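Local coordinates for protein phycocyanobilin lyase subunit alpha (Nostoc sp. PCC 7120, PDB 5N3U) that pairs with a second subunit, CpcF, to form a lyase that is probably required for attaching the bilin chromophore to the phycocyanin alpha chain, at residues Gly69-Pro72 with Leu73-Asn76. Numbering follows the deposited sequence.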
loop_
_atom_site.group_PDB
_atom_site.type_symbol
_atom_site.label_atom_id
_atom_site.label_comp_id
_atom_site.label_asym_id
_atom_site.label_seq_id
_atom_site.Cartn_x
_atom_site.Cartn_y
_atom_site.Cartn_z
ATOM N N GLY A 69 10.972 -28.594 -12.497
ATOM C CA GLY A 69 11.024 -28.120 -13.863
ATOM C C GLY A 69 10.176 -26.894 -14.223
ATOM O O GLY A 69 9.945 -26.605 -15.416
ATOM N N GLY A 70 9.803 -26.101 -13.236
ATOM C CA GLY A 70 9.142 -24.804 -13.512
ATOM C C GLY A 70 9.877 -23.812 -14.380
ATOM O O GLY A 70 11.123 -23.862 -14.521
ATOM N N TYR A 71 9.113 -22.879 -14.964
ATOM C CA TYR A 71 9.638 -21.892 -15.841
ATOM C C TYR A 71 9.216 -20.512 -15.332
ATOM O O TYR A 71 8.211 -19.969 -15.799
ATOM C CB TYR A 71 9.032 -22.098 -17.222
ATOM C CG TYR A 71 9.457 -23.347 -17.981
ATOM C CD1 TYR A 71 8.748 -24.523 -17.866
ATOM C CD2 TYR A 71 10.502 -23.290 -18.939
ATOM C CE1 TYR A 71 9.089 -25.634 -18.615
ATOM C CE2 TYR A 71 10.884 -24.385 -19.660
ATOM C CZ TYR A 71 10.180 -25.542 -19.499
ATOM O OH TYR A 71 10.540 -26.648 -20.171
ATOM N N PRO A 72 9.965 -19.916 -14.377
ATOM C CA PRO A 72 9.544 -18.618 -13.797
ATOM C C PRO A 72 9.272 -17.489 -14.790
ATOM O O PRO A 72 8.342 -16.747 -14.638
ATOM C CB PRO A 72 10.718 -18.232 -12.891
ATOM C CG PRO A 72 11.298 -19.543 -12.488
ATOM C CD PRO A 72 11.153 -20.461 -13.690
ATOM N N LEU A 73 10.103 -17.300 -15.768
ATOM C CA LEU A 73 9.850 -16.190 -16.658
ATOM C C LEU A 73 8.625 -16.497 -17.533
ATOM O O LEU A 73 7.912 -15.573 -17.892
ATOM C CB LEU A 73 11.106 -15.850 -17.553
ATOM C CG LEU A 73 10.918 -14.698 -18.518
ATOM C CD1 LEU A 73 10.683 -13.431 -17.721
ATOM C CD2 LEU A 73 12.159 -14.456 -19.481
ATOM N N ARG A 74 8.405 -17.745 -17.901
ATOM C CA ARG A 74 7.220 -18.038 -18.708
ATOM C C ARG A 74 5.948 -17.712 -17.893
ATOM O O ARG A 74 5.018 -17.152 -18.409
ATOM C CB ARG A 74 7.154 -19.473 -19.118
ATOM C CG ARG A 74 8.174 -19.837 -20.165
ATOM C CD ARG A 74 7.904 -21.235 -20.667
ATOM N NE ARG A 74 9.059 -21.715 -21.412
ATOM C CZ ARG A 74 9.067 -22.779 -22.187
ATOM N NH1 ARG A 74 7.956 -23.487 -22.373
ATOM N NH2 ARG A 74 10.207 -23.131 -22.784
ATOM N N ARG A 75 5.969 -18.032 -16.616
ATOM C CA ARG A 75 4.835 -17.702 -15.771
ATOM C C ARG A 75 4.540 -16.218 -15.729
ATOM O O ARG A 75 3.445 -15.785 -15.927
ATOM C CB ARG A 75 5.103 -18.212 -14.335
ATOM C CG ARG A 75 5.311 -19.684 -14.212
ATOM C CD ARG A 75 5.858 -20.000 -12.798
ATOM N NE ARG A 75 6.099 -21.450 -12.643
ATOM C CZ ARG A 75 6.579 -22.002 -11.531
ATOM N NH1 ARG A 75 6.860 -21.233 -10.505
ATOM N NH2 ARG A 75 6.771 -23.324 -11.427
ATOM N N ASN A 76 5.531 -15.399 -15.480
ATOM C CA ASN A 76 5.333 -13.986 -15.388
ATOM C C ASN A 76 4.985 -13.320 -16.716
ATOM O O ASN A 76 4.175 -12.432 -16.755
ATOM C CB ASN A 76 6.621 -13.306 -14.854
ATOM C CG ASN A 76 6.611 -13.206 -13.356
ATOM O OD1 ASN A 76 5.744 -13.840 -12.668
ATOM N ND2 ASN A 76 7.514 -12.416 -12.835
#
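Tyr-71 and Arg-74 run alongside each other in the same direction at the start of helix 72-83, one of the helices of this HEAT-repeat solenoid, with Tyr-71 in the N-cap position. The guanidinium of Arg-74 stacks on one face of the phenol ring, the planes tilted by 29°, and its CZ sits 3.9 Å from the ring centroid of Tyr-71, a cation-pi contact. The overlap falls on one side of the ring: Arg-74 NE approaches Tyr-71 CD2 to 3.3 Å and Arg-74 NH2 approaches Tyr-71 CE2 to 3.4 Å. Arginine suits this place because its long aliphatic chain, extended from CG to NE, runs past Tyr-71 CB before the flat cation reaches the ring. The same cation donates through NE to the carbonyl of Asp-61, which helps to hold its rotation; an alanine here would probably strip this face of the tyrosine of its cation and deprive the Asp-61 carbonyl of this donor. Pro-72, whose ring already constrains phi to -54°, is a natural first residue for a helix, where its missing N-H costs no bond. The first turn closes as Arg-75 N donates to Tyr-71 O (3.1 Å) and Asn-76 N to Pro-72 O (3.2 Å). Arg-75, its CG beside the backbone N (chi1 -60°), heads back along the incoming loop, and its NE forms a salt bridge with Asp-101, which also accepts from Tyr-71 N and so ties loop and helix together. Arg-75 NH1 makes a second salt bridge, with Asp-96 of the beta subunit, carrying this helix start into the lyase interface. Glycine fits at Gly-70, since a CB there would collide with the Arg-75 guanidinium, whose NH2 lies 3.5 Å from Gly-70 CA.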